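Local coordinates for ferritin like protein (Caulobacter vibrioides, PDB 3HL1), which is of unknown function but belongs to the ferritin-like family and probably binds metal within a bundle of helices, at residues L11-Q16 and Y68-T73; W24-Y29 and T117-E122; Y250-P256 and W308-V313. One frame throughout, in Å; residues are numbered along the deposited sequence.

Contact 1. Residues L11-Q16 and Y68-T73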
loop_
_atom_site.group_PDB
_atom_site.type_symbol
_atom_site.label_atom_id
_atom_site.label_comp_id
_atom_site.label_asym_id
_atom_site.label_seq_id
_atom_site.Cartn_x
_atom_site.Cartn_y
_atom_site.Cartn_z
ATOM N N LEU A 11 -6.457 11.165 -14.924
ATOM C CA LEU A 11 -7.206 10.468 -13.852
ATOM C C LEU A 11 -6.707 9.047 -13.820
ATOM O O LEU A 11 -6.310 8.548 -12.750
ATOM C CB LEU A 11 -8.724 10.540 -14.081
ATOM C CG LEU A 11 -9.524 9.745 -13.028
ATOM C CD1 LEU A 11 -9.240 10.352 -11.662
ATOM C CD2 LEU A 11 -10.990 9.759 -13.351
ATOM N N TYR A 12 -6.606 8.412 -14.985
ATOM C CA TYR A 12 -6.071 7.036 -15.086
ATOM C C TYR A 12 -4.640 6.898 -14.520
ATOM O O TYR A 12 -4.316 5.941 -13.768
ATOM C CB TYR A 12 -6.149 6.567 -16.556
ATOM C CG TYR A 12 -7.549 6.224 -17.076
ATOM C CD1 TYR A 12 -8.714 6.380 -16.295
ATOM C CD2 TYR A 12 -7.704 5.760 -18.360
ATOM C CE1 TYR A 12 -9.985 6.039 -16.798
ATOM C CE2 TYR A 12 -8.908 5.414 -18.841
ATOM C CZ TYR A 12 -10.053 5.541 -18.093
ATOM O OH TYR A 12 -11.237 5.172 -18.692
ATOM N N GLN A 13 -3.782 7.869 -14.862
ATOM C CA GLN A 13 -2.439 7.903 -14.313
ATOM C C GLN A 13 -2.448 7.997 -12.786
ATOM O O GLN A 13 -1.665 7.338 -12.111
ATOM C CB GLN A 13 -1.682 9.089 -14.885
ATOM C CG GLN A 13 -1.162 8.830 -16.233
ATOM C CD GLN A 13 -0.230 9.938 -16.736
ATOM O OE1 GLN A 13 -0.662 10.944 -17.269
ATOM N NE2 GLN A 13 1.034 9.711 -16.589
ATOM N N HIS A 14 -3.386 8.770 -12.242
ATOM C CA HIS A 14 -3.507 8.874 -10.782
ATOM C C HIS A 14 -4.056 7.595 -10.129
ATOM O O HIS A 14 -3.678 7.278 -9.018
ATOM C CB HIS A 14 -4.292 10.089 -10.361
ATOM C CG HIS A 14 -3.522 11.378 -10.450
ATOM N ND1 HIS A 14 -3.281 12.016 -11.645
ATOM C CD2 HIS A 14 -2.890 12.116 -9.505
ATOM C CE1 HIS A 14 -2.562 13.112 -11.432
ATOM N NE2 HIS A 14 -2.288 13.183 -10.143
ATOM N N PHE A 15 -4.998 6.905 -10.765
ATOM C CA PHE A 15 -5.409 5.599 -10.301
ATOM C C PHE A 15 -4.211 4.633 -10.196
ATOM O O PHE A 15 -4.043 3.903 -9.171
ATOM C CB PHE A 15 -6.465 4.960 -11.220
ATOM C CG PHE A 15 -7.832 5.594 -11.160
ATOM C CD1 PHE A 15 -8.421 5.975 -9.926
ATOM C CD2 PHE A 15 -8.560 5.744 -12.288
ATOM C CE1 PHE A 15 -9.703 6.509 -9.876
ATOM C CE2 PHE A 15 -9.840 6.278 -12.255
ATOM C CZ PHE A 15 -10.412 6.675 -11.042
ATOM N N GLN A 16 -3.437 4.571 -11.259
ATOM C CA GLN A 16 -2.227 3.720 -11.303
ATOM C C GLN A 16 -1.243 4.116 -10.227
ATOM O O GLN A 16 -0.683 3.238 -9.564
ATOM C CB GLN A 16 -1.524 3.794 -12.648
ATOM C CG GLN A 16 -0.377 2.772 -12.815
ATOM C CD GLN A 16 -0.861 1.380 -12.647
ATOM O OE1 GLN A 16 -1.823 0.977 -13.302
ATOM N NE2 GLN A 16 -0.250 0.646 -11.751
ATOM N N TYR A 68 -14.353 3.563 -13.693
ATOM C CA TYR A 68 -14.055 4.636 -14.638
ATOM C C TYR A 68 -13.452 4.150 -15.979
ATOM O O TYR A 68 -13.119 4.962 -16.834
ATOM C CB TYR A 68 -13.116 5.664 -14.012
ATOM C CG TYR A 68 -13.795 6.593 -13.053
ATOM C CD1 TYR A 68 -14.124 6.190 -11.754
ATOM C CD2 TYR A 68 -14.120 7.901 -13.431
ATOM C CE1 TYR A 68 -14.726 7.060 -10.859
ATOM C CE2 TYR A 68 -14.753 8.774 -12.530
ATOM C CZ TYR A 68 -15.038 8.342 -11.250
ATOM O OH TYR A 68 -15.679 9.190 -10.363
ATOM N N GLY A 69 -13.285 2.847 -16.126
ATOM C CA GLY A 69 -12.827 2.215 -17.344
ATOM C C GLY A 69 -11.349 1.841 -17.432
ATOM O O GLY A 69 -10.860 1.482 -18.509
ATOM N N TYR A 70 -10.616 1.966 -16.331
ATOM C CA TYR A 70 -9.199 1.650 -16.296
ATOM C C TYR A 70 -8.893 0.435 -15.418
ATOM O O TYR A 70 -9.111 0.454 -14.235
ATOM C CB TYR A 70 -8.408 2.842 -15.757
ATOM C CG TYR A 70 -6.915 2.665 -15.682
ATOM C CD1 TYR A 70 -6.123 2.768 -16.826
ATOM C CD2 TYR A 70 -6.296 2.398 -14.481
ATOM C CE1 TYR A 70 -4.744 2.615 -16.776
ATOM C CE2 TYR A 70 -4.907 2.257 -14.395
ATOM C CZ TYR A 70 -4.140 2.337 -15.541
ATOM O OH TYR A 70 -2.768 2.156 -15.501
ATOM N N SER A 71 -8.306 -0.593 -15.991
ATOM C CA SER A 71 -7.806 -1.741 -15.212
ATOM C C SER A 71 -6.342 -1.476 -14.854
ATOM O O SER A 71 -5.501 -1.375 -15.728
ATOM C CB SER A 71 -7.909 -3.044 -16.018
ATOM O OG SER A 71 -9.229 -3.390 -16.328
ATOM N N PRO A 72 -6.033 -1.310 -13.562
ATOM C CA PRO A 72 -4.613 -1.109 -13.223
ATOM C C PRO A 72 -3.745 -2.371 -13.418
ATOM O O PRO A 72 -4.227 -3.523 -13.399
ATOM C CB PRO A 72 -4.631 -0.762 -11.738
ATOM C CG PRO A 72 -6.056 -0.575 -11.358
ATOM C CD PRO A 72 -6.897 -1.282 -12.364
ATOM N N THR A 73 -2.464 -2.147 -13.529
ATOM C CA THR A 73 -1.523 -3.259 -13.659
ATOM C C THR A 73 -0.482 -3.111 -12.590
ATOM O O THR A 73 -0.087 -2.021 -12.225
ATOM C CB THR A 73 -0.826 -3.218 -15.030
ATOM O OG1 THR A 73 -0.274 -1.911 -15.177
ATOM C CG2 THR A 73 -1.776 -3.357 -16.073
#
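With Tyr70 CG anti to its own N (chi1 -179°) and Tyr12 CG anti to its carbonyl carbon (chi1 -73°), the two side chains slide past each other in opposite directions. Tyr70 CB thus sits over the centre of the Tyr12 ring, a CH-pi contact 3.6 Å from the centroid, and Tyr12 CB returns it over the Tyr70 face. At the Tyr12 ring edge, OH donates to Tyr68 O at 2.7 Å. Tyr68 follows helix 42-67, and Gly69 forms the Schellman motif at that helix end, where a CB would jam against the Tyr68 carbonyl O. The chain then runs along helix 8-35 of the ferritin-like fold. Gln16, bent at chi2 (58°), brings OE1 to the edge of the Tyr70 ring, the amide steeply inclined to it. OE1 accepts two bonds in the carbonyl plane, from Tyr70 OH at 2.7 Å and Thr73 N at 3.2 Å. An amide suits this place by also giving: NE2 donates a bent bond to Thr73 O at 2.7 Å, and a second to Asp20 OD1 helps fix its orientation. Deeper in, Tyr68 CB packs on Phe15 CE2 and Tyr68 CD2 on Leu11 CD2; Tyr68 OH, at the far end of the ring, bonds Met155 O.

Contact 2. Residues W24-Y29 and T117-E122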
loop_
_atom_site.group_PDB
_atom_site.type_symbol
_atom_site.label_atom_id
_atom_site.label_comp_id
_atom_site.label_asym_id
_atom_site.label_seq_id
_atom_site.Cartn_x
_atom_site.Cartn_y
_atom_site.Cartn_z
ATOM N N TRP A 24 3.328 -0.704 -2.932
ATOM C CA TRP A 24 4.641 -0.447 -2.350
ATOM C C TRP A 24 4.681 -0.694 -0.831
ATOM O O TRP A 24 5.639 -1.248 -0.342
ATOM C CB TRP A 24 5.137 0.950 -2.709
ATOM C CG TRP A 24 6.484 1.269 -2.256
ATOM C CD1 TRP A 24 7.617 1.239 -2.996
ATOM C CD2 TRP A 24 6.850 1.793 -0.991
ATOM N NE1 TRP A 24 8.683 1.596 -2.246
ATOM C CE2 TRP A 24 8.247 1.974 -1.013
ATOM C CE3 TRP A 24 6.141 2.077 0.192
ATOM C CZ2 TRP A 24 8.956 2.447 0.082
ATOM C CZ3 TRP A 24 6.854 2.558 1.289
ATOM C CH2 TRP A 24 8.240 2.728 1.229
ATOM N N THR A 25 3.633 -0.342 -0.095
ATOM C CA THR A 25 3.594 -0.526 1.331
ATOM C C THR A 25 3.504 -1.986 1.734
ATOM O O THR A 25 3.891 -2.317 2.822
ATOM C CB THR A 25 2.421 0.196 2.016
ATOM O OG1 THR A 25 1.215 -0.476 1.652
ATOM C CG2 THR A 25 2.346 1.702 1.650
ATOM N N ILE A 26 2.964 -2.866 0.881
ATOM C CA ILE A 26 2.689 -4.235 1.280
ATOM C C ILE A 26 3.976 -5.041 1.558
ATOM O O ILE A 26 4.131 -5.572 2.671
ATOM C CB ILE A 26 1.678 -4.922 0.293
ATOM C CG1 ILE A 26 0.315 -4.192 0.450
ATOM C CG2 ILE A 26 1.573 -6.429 0.571
ATOM C CD1 ILE A 26 -0.686 -4.443 -0.612
ATOM N N PRO A 27 4.897 -5.165 0.557
ATOM C CA PRO A 27 6.178 -5.786 0.896
ATOM C C PRO A 27 6.960 -5.100 2.004
ATOM O O PRO A 27 7.601 -5.790 2.792
ATOM C CB PRO A 27 6.940 -5.824 -0.447
ATOM C CG PRO A 27 5.876 -5.781 -1.484
ATOM C CD PRO A 27 4.840 -4.844 -0.887
ATOM N N TYR A 28 6.870 -3.757 2.110
ATOM C CA TYR A 28 7.503 -3.026 3.186
ATOM C C TYR A 28 7.010 -3.505 4.564
ATOM O O TYR A 28 7.825 -3.840 5.383
ATOM C CB TYR A 28 7.323 -1.492 3.038
ATOM C CG TYR A 28 8.364 -0.692 3.790
ATOM C CD1 TYR A 28 8.177 -0.377 5.144
ATOM C CD2 TYR A 28 9.566 -0.285 3.167
ATOM C CE1 TYR A 28 9.150 0.337 5.856
ATOM C CE2 TYR A 28 10.546 0.432 3.876
ATOM C CZ TYR A 28 10.314 0.736 5.206
ATOM O OH TYR A 28 11.251 1.365 5.898
ATOM N N TYR A 29 5.714 -3.461 4.801
ATOM C CA TYR A 29 5.098 -3.855 6.029
ATOM C C TYR A 29 5.268 -5.348 6.280
ATOM O O TYR A 29 5.435 -5.757 7.406
ATOM C CB TYR A 29 3.603 -3.530 6.030
ATOM C CG TYR A 29 3.209 -2.064 6.062
ATOM C CD1 TYR A 29 4.146 -1.030 5.867
ATOM C CD2 TYR A 29 1.852 -1.717 6.055
ATOM C CE1 TYR A 29 3.755 0.299 5.845
ATOM C CE2 TYR A 29 1.450 -0.380 5.954
ATOM C CZ TYR A 29 2.390 0.622 5.870
ATOM O OH TYR A 29 1.969 1.956 5.757
ATOM N N THR A 117 9.679 5.186 9.091
ATOM C CA THR A 117 9.191 5.160 7.701
ATOM C C THR A 117 7.694 4.828 7.620
ATOM O O THR A 117 6.976 5.449 6.865
ATOM C CB THR A 117 10.009 4.185 6.868
ATOM O OG1 THR A 117 11.401 4.461 7.063
ATOM C CG2 THR A 117 9.635 4.298 5.355
HETATM N N MSE A 118 7.245 3.830 8.399
HETATM C CA MSE A 118 5.817 3.465 8.489
HETATM C C MSE A 118 4.937 4.615 8.998
HETATM O O MSE A 118 3.864 4.874 8.427
HETATM C CB MSE A 118 5.663 2.191 9.312
HETATM C CG MSE A 118 6.297 1.049 8.586
HETATM SE SE MSE A 118 6.336 -0.559 9.649
HETATM C CE MSE A 118 4.705 -1.005 9.504
ATOM N N CYS A 119 5.467 5.379 9.955
ATOM C CA CYS A 119 4.799 6.584 10.480
ATOM C C CYS A 119 4.718 7.668 9.406
ATOM O O CYS A 119 3.672 8.298 9.214
ATOM C CB CYS A 119 5.504 7.140 11.721
ATOM S SG CYS A 119 5.323 6.124 13.212
ATOM N N LEU A 120 5.801 7.846 8.672
ATOM C CA LEU A 120 5.861 8.790 7.550
ATOM C C LEU A 120 4.878 8.446 6.432
ATOM O O LEU A 120 4.162 9.316 5.938
ATOM C CB LEU A 120 7.281 8.802 6.992
ATOM C CG LEU A 120 8.298 9.635 7.752
ATOM C CD1 LEU A 120 9.686 9.265 7.308
ATOM C CD2 LEU A 120 8.027 11.098 7.494
ATOM N N ILE A 121 4.827 7.191 6.051
ATOM C CA ILE A 121 3.915 6.757 4.966
ATOM C C ILE A 121 2.481 7.117 5.305
ATOM O O ILE A 121 1.745 7.554 4.440
ATOM C CB ILE A 121 4.018 5.250 4.718
ATOM C CG1 ILE A 121 5.313 4.904 4.008
ATOM C CG2 ILE A 121 2.861 4.733 3.865
ATOM C CD1 ILE A 121 5.729 3.436 4.307
ATOM N N GLU A 122 2.089 6.878 6.549
ATOM C CA GLU A 122 0.740 7.111 6.996
ATOM C C GLU A 122 0.516 8.493 7.619
ATOM O O GLU A 122 -0.516 8.734 8.241
ATOM C CB GLU A 122 0.341 6.031 8.023
ATOM C CG GLU A 122 0.527 4.558 7.562
ATOM C CD GLU A 122 -0.573 4.046 6.621
ATOM O OE1 GLU A 122 -1.476 4.834 6.183
ATOM O OE2 GLU A 122 -0.538 2.830 6.310
#
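Tyr29 OH donates a hydrogen bond of 2.7 Å to Glu122 OE2. The carboxylate oxygen lies in the plane of the phenol ring, at its edge, but the hydroxyl comes to it from above the carboxylate plane, which is turned 42° from the ring. Selenomethionine Met118 reaches the same ring from another direction. Its CE rests over one face, 4.0 Å from the centroid, while the selenium lies farther off and oblique, a Met-aromatic contact. The bend at chi3 (76°) folds the methyl back onto the phenol, as a long unbranched side chain can. Ile121 packs between three partners: its CD1 lies in the indole plane at the edge of Trp24, tightly packed at 3.3 Å from CZ3, and approaches Tyr29 CE1 at 4.0 Å, while CG2 touches Thr25 CG2 at 3.8 Å and Tyr29 OH. Its two branches suit a place where rings and a methyl converge. Helices 8-35 and 112-121 run nearly antiparallel here, at 157°, their local axes 11.8 Å apart; so wide a spacing leaves room for aromatic side chains between them. Farther along, the Tyr28 ring crosses Thr117 at about a right angle, its OH 3.2 Å from Thr117 CB. Around this shell, Ser104 O takes the Tyr28 hydroxyl, Thr117 OG1 bonds Thr113 O and Ser104 N, Trp24 NE1 bonds Glu78 O, and Phe237 meets the Tyr29 ring edge-to-face. Glu122 OE2 has a second partner in His233 ND1, and OE1 bonds an unidentified ligand, which may mark a pocket. Glu54 of helix 42-67 bonds Thr25 OG1 and touches Tyr29 and Glu122; together Glu54, Glu122 and His233 recall the metal-binding interior of ferritin-like bundles.

Contact 3. Residues Y250-P256 and W308-V313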
loop_
_atom_site.group_PDB
_atom_site.type_symbol
_atom_site.label_atom_id
_atom_site.label_comp_id
_atom_site.label_asym_id
_atom_site.label_seq_id
_atom_site.Cartn_x
_atom_site.Cartn_y
_atom_site.Cartn_z
ATOM N N TYR A 250 14.461 -11.220 13.813
ATOM C CA TYR A 250 15.440 -11.942 13.087
ATOM C C TYR A 250 16.459 -10.970 12.543
ATOM O O TYR A 250 16.198 -9.799 12.299
ATOM C CB TYR A 250 14.850 -12.723 11.917
ATOM C CG TYR A 250 13.921 -13.780 12.328
ATOM C CD1 TYR A 250 14.403 -14.976 12.879
ATOM C CD2 TYR A 250 12.545 -13.607 12.199
ATOM C CE1 TYR A 250 13.517 -15.996 13.293
ATOM C CE2 TYR A 250 11.667 -14.596 12.626
ATOM C CZ TYR A 250 12.168 -15.783 13.178
ATOM O OH TYR A 250 11.253 -16.748 13.561
ATOM N N THR A 251 17.648 -11.498 12.383
ATOM C CA THR A 251 18.761 -10.776 11.842
ATOM C C THR A 251 18.958 -11.263 10.394
ATOM O O THR A 251 18.706 -12.425 10.061
ATOM C CB THR A 251 19.994 -11.041 12.762
ATOM O OG1 THR A 251 21.001 -10.083 12.476
ATOM C CG2 THR A 251 20.501 -12.438 12.535
ATOM N N GLY A 252 19.352 -10.370 9.501
ATOM C CA GLY A 252 19.563 -10.774 8.130
ATOM C C GLY A 252 20.382 -9.806 7.367
ATOM O O GLY A 252 20.489 -8.647 7.753
ATOM N N VAL A 253 20.972 -10.292 6.284
ATOM C CA VAL A 253 21.714 -9.462 5.358
ATOM C C VAL A 253 20.948 -9.323 4.077
ATOM O O VAL A 253 20.246 -10.234 3.650
ATOM C CB VAL A 253 23.120 -10.038 5.027
ATOM C CG1 VAL A 253 23.996 -10.032 6.260
ATOM C CG2 VAL A 253 23.024 -11.432 4.466
ATOM N N THR A 254 21.133 -8.192 3.418
ATOM C CA THR A 254 20.417 -7.902 2.206
ATOM C C THR A 254 20.964 -8.752 1.044
ATOM O O THR A 254 20.236 -9.083 0.116
ATOM C CB THR A 254 20.470 -6.333 1.922
ATOM O OG1 THR A 254 21.823 -5.933 1.691
ATOM C CG2 THR A 254 19.983 -5.548 3.118
ATOM N N ASP A 255 22.246 -9.113 1.097
ATOM C CA ASP A 255 22.895 -9.808 -0.021
ATOM C C ASP A 255 23.601 -11.041 0.483
ATOM O O ASP A 255 24.830 -11.053 0.670
ATOM C CB ASP A 255 23.862 -8.904 -0.793
ATOM C CG ASP A 255 23.145 -7.840 -1.600
ATOM O OD1 ASP A 255 23.007 -6.690 -1.110
ATOM O OD2 ASP A 255 22.691 -8.155 -2.723
ATOM N N PRO A 256 22.829 -12.113 0.725
ATOM C CA PRO A 256 23.503 -13.357 1.174
ATOM C C PRO A 256 24.361 -13.923 0.018
ATOM O O PRO A 256 24.187 -13.523 -1.147
ATOM C CB PRO A 256 22.342 -14.277 1.508
ATOM C CG PRO A 256 21.235 -13.828 0.563
ATOM C CD PRO A 256 21.372 -12.294 0.589
ATOM N N TRP A 308 13.937 -14.550 6.469
ATOM C CA TRP A 308 14.406 -14.101 7.760
ATOM C C TRP A 308 15.029 -15.197 8.614
ATOM O O TRP A 308 16.105 -14.998 9.217
ATOM C CB TRP A 308 13.255 -13.460 8.541
ATOM C CG TRP A 308 12.968 -12.056 8.165
ATOM C CD1 TRP A 308 11.773 -11.572 7.780
ATOM C CD2 TRP A 308 13.857 -10.953 8.230
ATOM N NE1 TRP A 308 11.843 -10.203 7.609
ATOM C CE2 TRP A 308 13.124 -9.805 7.852
ATOM C CE3 TRP A 308 15.208 -10.808 8.548
ATOM C CZ2 TRP A 308 13.694 -8.550 7.790
ATOM C CZ3 TRP A 308 15.779 -9.537 8.505
ATOM C CH2 TRP A 308 15.032 -8.430 8.127
ATOM N N LYS A 309 14.351 -16.335 8.697
ATOM C CA LYS A 309 14.896 -17.457 9.418
ATOM C C LYS A 309 16.269 -17.906 8.895
ATOM O O LYS A 309 17.077 -18.394 9.680
ATOM C CB LYS A 309 13.942 -18.623 9.367
ATOM C CG LYS A 309 12.768 -18.498 10.334
ATOM C CD LYS A 309 11.804 -19.652 10.079
ATOM C CE LYS A 309 11.176 -20.247 11.280
ATOM N NZ LYS A 309 11.095 -19.376 12.471
ATOM N N LEU A 310 16.510 -17.773 7.594
ATOM C CA LEU A 310 17.804 -18.095 6.991
ATOM C C LEU A 310 18.823 -16.969 7.023
ATOM O O LEU A 310 19.915 -17.123 6.498
ATOM C CB LEU A 310 17.634 -18.645 5.567
ATOM C CG LEU A 310 16.904 -19.981 5.512
ATOM C CD1 LEU A 310 16.321 -20.323 4.168
ATOM C CD2 LEU A 310 17.774 -21.143 6.065
ATOM N N GLY A 311 18.503 -15.841 7.644
ATOM C CA GLY A 311 19.442 -14.720 7.707
ATOM C C GLY A 311 19.538 -13.892 6.428
ATOM O O GLY A 311 20.525 -13.237 6.207
ATOM N N ALA A 312 18.481 -13.897 5.609
ATOM C CA ALA A 312 18.401 -13.088 4.405
ATOM C C ALA A 312 17.218 -12.115 4.564
ATOM O O ALA A 312 16.097 -12.525 4.841
ATOM C CB ALA A 312 18.158 -13.954 3.187
ATOM N N VAL A 313 17.463 -10.837 4.334
ATOM C CA VAL A 313 16.374 -9.877 4.303
ATOM C C VAL A 313 15.514 -10.216 3.085
ATOM O O VAL A 313 16.030 -10.381 1.970
ATOM C CB VAL A 313 16.874 -8.418 4.178
ATOM C CG1 VAL A 313 15.664 -7.454 4.212
ATOM C CG2 VAL A 313 17.910 -8.098 5.300
HETATM O O HOH W 1 18.013 -14.878 10.981
#
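Tyr250 lays its ring across the end of helix 292-309, with Lys309 N over one face and CD2 3.7 Å from Trp308 CB. Beyond the ring, the long Lys309 chain bends at chi3 and chi4 to bring NZ to Tyr250 OH at 2.8 Å, a weak bond near the surface; lysine suits this exposed place because its CG lies against the ring while NZ reaches the hydroxyl. The Trp308 indole lies on the inner side. Its edge meets the backbone of the loop, with CZ3 3.8 Å from Gly252 N, and its NE1 bonds Thr31 O of helix 8-35, so one flat residue joins the loop to the first helix. The helix stops in a Schellman motif at Gly311, whose positive phi is easily met without a side chain, and the chain then turns alongside 250-256. There Val253 and Ala312 form a single beta bridge: Val253 N donates to Gly311 O at 3.0 Å and Val313 N to Val253 O at 2.9 Å. Gly252 and Gly311 bring their CA atoms within 4.0 Å; a CB on Gly252 would be tight against Trp308 CZ3, Val313 N and Ala312 C. Gly311 CA points a hydrogen at Thr251 O. A water donates to both Thr251 O and Trp308 O, linking two carbonyls that cannot bond each other. Past the bridge, Val313 CG2 packs on Thr254 CG2, and Pro256 CG lies 4.0 Å from Ala312 CB. Gln266 NE2, from helix 261-283, bonds both Thr254 O and Val313 O.

Contacts 1 and 2 share helix 8-35. Contact 1 fastens its early turns to the loop leaving helix 42-67, and contact 2 joins a stretch beyond its middle to helix 112-121; their centres are 22 Å apart, and their segments alternate along the chain. Contact 3 follows both in sequence, its centre 20 Å from that of contact 2 and 36 Å from that of contact 1, on the opposite side of the chain's centre from contact 1. Even so, Trp308 and Tyr250 reach the late part of helix 8-35 through Thr31 and Ser35. This helix therefore runs past all three, from one peripheral junction through the buried interior, where a pocket may lie, to the other, where helix 292-309 ends.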